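Local coordinates for nicotinate-nucleotide--dimethylbenzimidazole phosphoribosyltransferase (Thermus thermophilus HB8, PDB 1WX1), which probably catalyses transfer of the phosphoribosyl group of nicotinate mononucleotide to 5,6-dimethylbenzimidazole, giving alpha-ribazole 5'-phosphate on the way to cobalamin, at residues A[112-120]-A[135-146]. Numbering follows the deposited sequence.
Sequences GLLKRKVRP and EAERALLAGREA
In a beta-alpha-beta crossover of the Rossmann-like parallel sheet, helix 133-152 connects edge strand 113-115 to strand 157-163, and the contact packs that first strand and its loop on the helix. Segment 135-146 runs roughly antiparallel to the strand (150°), and Leu114, Arg116, Val118 and Arg119 meet it in turn. Leu114 places its two methyls against neighbouring helix residues: CD1 lies 4.0 Å from Ala146 CA, while CD2 approaches the Glu145 carboxylate and also sits over one face of the Arg116 guanidinium. Arg116 rests its CB 3.7 Å from Ala142 CB. A bend at chi2 (-75°) then turns its chain toward Glu145, whose side chain it crosses at about a right angle. Arg116 NE bonds Glu145 OE1 at 2.8 Å and NH2 bonds OE2, a side-on bidentate salt bridge. The carboxylate, met on its syn side but by nitrogens tilted out of its plane, is turned 50° from the guanidinium; Arg116 NH1 also donates to Lys115 O, 2.7 Å away. Leu99 of strand 94-100 touches Leu114, Arg116 and Ala142 alike.

Val118 fits between Glu135, Arg138 and Ala139. Val118 CG1 comes within 3.5 Å of Glu135 CB and lies over one face of the Arg138 guanidinium, whereas CG2 reaches the Ala139 backbone. Arg138 pairs through NE with Glu134; one water links its NH2 to Val118 O and Glu135 OE2. Beyond, Arg119 NH1 donates to the syn lone pair of Glu135 OE1 at 2.9 Å, the two planar groups steeply inclined. Thr132 N donates to the same OE1.

Salt bridges of Arg116 and Arg119 thus stand on either side of Val118. The two-nitrogen grip, the Lys115 bond and the leucine methyl restrict rotation of the Arg116 guanidinium, and the paired charges probably favour an ionised Glu145.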
loop_
_atom_site.group_PDB
_atom_site.type_symbol
_atom_site.label_atom_id
_atom_site.label_comp_id
_atom_site.label_asym_id
_atom_site.label_seq_id
_atom_site.Cartn_x
_atom_site.Cartn_y
_atom_site.Cartn_z
ATOM N N GLY A 112 2.119 -24.011 14.226
ATOM C CA GLY A 112 1.458 -23.079 13.327
ATOM C C GLY A 112 0.519 -23.759 12.345
ATOM O O GLY A 112 -0.013 -23.119 11.434
ATOM N N LEU A 113 0.298 -25.055 12.537
ATOM C CA LEU A 113 -0.569 -25.819 11.650
ATOM C C LEU A 113 -1.740 -26.475 12.360
ATOM O O LEU A 113 -1.569 -27.110 13.403
ATOM C CB LEU A 113 0.244 -26.907 10.941
ATOM C CG LEU A 113 -0.535 -27.934 10.115
ATOM C CD1 LEU A 113 -1.092 -27.280 8.843
ATOM C CD2 LEU A 113 0.401 -29.083 9.752
ATOM N N LEU A 114 -2.930 -26.325 11.785
ATOM C CA LEU A 114 -4.124 -26.947 12.331
ATOM C C LEU A 114 -4.447 -28.075 11.352
ATOM O O LEU A 114 -4.789 -27.824 10.192
ATOM C CB LEU A 114 -5.287 -25.948 12.376
ATOM C CG LEU A 114 -6.320 -26.145 13.488
ATOM C CD1 LEU A 114 -6.326 -24.897 14.351
ATOM C CD2 LEU A 114 -7.704 -26.375 12.928
ATOM N N LYS A 115 -4.331 -29.313 11.813
ATOM C CA LYS A 115 -4.602 -30.458 10.950
ATOM C C LYS A 115 -6.045 -30.915 11.078
ATOM O O LYS A 115 -6.424 -31.537 12.065
ATOM C CB LYS A 115 -3.631 -31.601 11.279
ATOM C CG LYS A 115 -2.173 -31.186 11.098
ATOM C CD LYS A 115 -1.233 -32.355 10.841
ATOM C CE LYS A 115 -1.163 -33.324 11.995
ATOM N NZ LYS A 115 -0.137 -34.380 11.725
ATOM N N ARG A 116 -6.851 -30.580 10.071
ATOM C CA ARG A 116 -8.271 -30.929 10.056
ATOM C C ARG A 116 -8.680 -31.447 8.678
ATOM O O ARG A 116 -9.727 -31.077 8.146
ATOM C CB ARG A 116 -9.105 -29.694 10.407
ATOM C CG ARG A 116 -8.813 -29.133 11.790
ATOM C CD ARG A 116 -9.430 -29.996 12.887
ATOM N NE ARG A 116 -9.169 -29.462 14.223
ATOM C CZ ARG A 116 -7.998 -29.531 14.854
ATOM N NH1 ARG A 116 -6.952 -30.117 14.280
ATOM N NH2 ARG A 116 -7.871 -29.016 16.071
ATOM N N LYS A 117 -7.842 -32.303 8.107
ATOM C CA LYS A 117 -8.094 -32.859 6.783
ATOM C C LYS A 117 -9.462 -33.535 6.727
ATOM O O LYS A 117 -9.717 -34.496 7.449
ATOM C CB LYS A 117 -6.992 -33.864 6.426
ATOM C CG LYS A 117 -6.866 -34.150 4.939
ATOM C CD LYS A 117 -5.915 -35.319 4.657
ATOM C CE LYS A 117 -4.504 -35.076 5.191
ATOM N NZ LYS A 117 -3.785 -33.973 4.485
ATOM N N VAL A 118 -10.338 -33.013 5.874
ATOM C CA VAL A 118 -11.684 -33.551 5.703
ATOM C C VAL A 118 -11.628 -34.782 4.794
ATOM O O VAL A 118 -12.272 -35.804 5.051
ATOM C CB VAL A 118 -12.616 -32.486 5.083
ATOM C CG1 VAL A 118 -13.984 -33.093 4.775
ATOM C CG2 VAL A 118 -12.757 -31.311 6.046
ATOM N N ARG A 119 -10.842 -34.663 3.733
ATOM C CA ARG A 119 -10.639 -35.738 2.770
ATOM C C ARG A 119 -9.411 -35.348 1.959
ATOM O O ARG A 119 -9.007 -34.182 1.963
ATOM C CB ARG A 119 -11.858 -35.889 1.854
ATOM C CG ARG A 119 -12.357 -34.589 1.242
ATOM C CD ARG A 119 -13.574 -34.836 0.352
ATOM N NE ARG A 119 -13.212 -35.543 -0.878
ATOM C CZ ARG A 119 -14.082 -36.148 -1.681
ATOM N NH1 ARG A 119 -15.379 -36.145 -1.388
ATOM N NH2 ARG A 119 -13.657 -36.744 -2.787
ATOM N N PRO A 120 -8.789 -36.315 1.266
ATOM C CA PRO A 120 -7.600 -36.025 0.460
ATOM C C PRO A 120 -7.971 -35.328 -0.844
ATOM O O PRO A 120 -7.961 -35.936 -1.912
ATOM C CB PRO A 120 -6.997 -37.410 0.240
ATOM C CG PRO A 120 -8.215 -38.275 0.127
ATOM C CD PRO A 120 -9.087 -37.760 1.269
ATOM N N GLU A 135 -19.116 -32.923 4.343
ATOM C CA GLU A 135 -17.692 -32.607 4.293
ATOM C C GLU A 135 -17.508 -31.090 4.248
ATOM O O GLU A 135 -16.593 -30.549 4.866
ATOM C CB GLU A 135 -17.053 -33.278 3.069
ATOM C CG GLU A 135 -17.120 -34.808 3.146
ATOM C CD GLU A 135 -16.636 -35.508 1.886
ATOM O OE1 GLU A 135 -16.920 -35.024 0.772
ATOM O OE2 GLU A 135 -15.987 -36.564 2.015
ATOM N N ALA A 136 -18.382 -30.402 3.517
ATOM C CA ALA A 136 -18.302 -28.947 3.440
ATOM C C ALA A 136 -18.505 -28.362 4.842
ATOM O O ALA A 136 -17.820 -27.414 5.233
ATOM C CB ALA A 136 -19.363 -28.404 2.476
ATOM N N GLU A 137 -19.440 -28.928 5.606
ATOM C CA GLU A 137 -19.684 -28.441 6.966
ATOM C C GLU A 137 -18.431 -28.601 7.825
ATOM O O GLU A 137 -18.068 -27.700 8.580
ATOM C CB GLU A 137 -20.851 -29.188 7.617
ATOM C CG GLU A 137 -21.068 -28.869 9.104
ATOM C CD GLU A 137 -21.511 -27.428 9.385
ATOM O OE1 GLU A 137 -21.557 -27.049 10.576
ATOM O OE2 GLU A 137 -21.821 -26.679 8.432
ATOM N N ARG A 138 -17.762 -29.744 7.716
ATOM C CA ARG A 138 -16.553 -29.952 8.504
ATOM C C ARG A 138 -15.465 -28.958 8.114
ATOM O O ARG A 138 -14.729 -28.467 8.975
ATOM C CB ARG A 138 -16.046 -31.390 8.355
ATOM C CG ARG A 138 -16.820 -32.393 9.212
ATOM C CD ARG A 138 -16.161 -33.766 9.188
ATOM N NE ARG A 138 -16.527 -34.504 7.986
ATOM C CZ ARG A 138 -15.746 -35.399 7.389
ATOM N NH1 ARG A 138 -14.540 -35.670 7.877
ATOM N NH2 ARG A 138 -16.177 -36.032 6.306
ATOM N N ALA A 139 -15.363 -28.656 6.824
ATOM C CA ALA A 139 -14.361 -27.697 6.354
ATOM C C ALA A 139 -14.680 -26.300 6.895
ATOM O O ALA A 139 -13.782 -25.566 7.320
ATOM C CB ALA A 139 -14.325 -27.671 4.822
ATOM N N LEU A 140 -15.961 -25.938 6.869
ATOM C CA LEU A 140 -16.405 -24.639 7.365
ATOM C C LEU A 140 -16.042 -24.483 8.840
ATOM O O LEU A 140 -15.513 -23.451 9.250
ATOM C CB LEU A 140 -17.918 -24.503 7.207
ATOM C CG LEU A 140 -18.532 -23.170 7.634
ATOM C CD1 LEU A 140 -18.405 -22.174 6.502
ATOM C CD2 LEU A 140 -20.004 -23.372 7.976
ATOM N N LEU A 141 -16.332 -25.518 9.626
ATOM C CA LEU A 141 -16.046 -25.517 11.057
ATOM C C LEU A 141 -14.553 -25.475 11.351
ATOM O O LEU A 141 -14.137 -24.874 12.337
ATOM C CB LEU A 141 -16.663 -26.752 11.728
ATOM C CG LEU A 141 -18.195 -26.817 11.648
ATOM C CD1 LEU A 141 -18.683 -28.137 12.221
ATOM C CD2 LEU A 141 -18.801 -25.634 12.401
ATOM N N ALA A 142 -13.754 -26.130 10.512
ATOM C CA ALA A 142 -12.302 -26.129 10.687
ATOM C C ALA A 142 -11.814 -24.696 10.495
ATOM O O ALA A 142 -10.873 -24.255 11.155
ATOM C CB ALA A 142 -11.636 -27.065 9.661
ATOM N N GLY A 143 -12.463 -23.977 9.582
ATOM C CA GLY A 143 -12.108 -22.587 9.333
ATOM C C GLY A 143 -12.419 -21.732 10.556
ATOM O O GLY A 143 -11.616 -20.885 10.952
ATOM N N ARG A 144 -13.591 -21.938 11.154
ATOM C CA ARG A 144 -13.959 -21.191 12.358
ATOM C C ARG A 144 -12.941 -21.464 13.469
ATOM O O ARG A 144 -12.503 -20.547 14.159
ATOM C CB ARG A 144 -15.341 -21.612 12.864
ATOM C CG ARG A 144 -16.530 -21.032 12.107
ATOM C CD ARG A 144 -17.820 -21.581 12.705
ATOM N NE ARG A 144 -19.020 -20.907 12.222
ATOM C CZ ARG A 144 -19.414 -19.697 12.611
ATOM N NH1 ARG A 144 -18.701 -19.007 13.493
ATOM N NH2 ARG A 144 -20.533 -19.181 12.124
ATOM N N GLU A 145 -12.584 -22.735 13.640
ATOM C CA GLU A 145 -11.633 -23.135 14.677
ATOM C C GLU A 145 -10.286 -22.430 14.539
ATOM O O GLU A 145 -9.736 -21.922 15.523
ATOM C CB GLU A 145 -11.408 -24.652 14.643
ATOM C CG GLU A 145 -10.695 -25.192 15.884
ATOM C CD GLU A 145 -10.345 -26.670 15.782
ATOM O OE1 GLU A 145 -10.959 -27.381 14.960
ATOM O OE2 GLU A 145 -9.459 -27.124 16.536
ATOM N N ALA A 146 -9.751 -22.412 13.322
ATOM C CA ALA A 146 -8.467 -21.770 13.072
ATOM C C ALA A 146 -8.538 -20.263 13.330
ATOM O O ALA A 146 -7.622 -19.685 13.917
ATOM C CB ALA A 146 -8.012 -22.048 11.640
HETATM O O HOH W 1 -12.408 -34.620 9.522
HETATM O O HOH W 2 -14.691 -37.555 4.494
#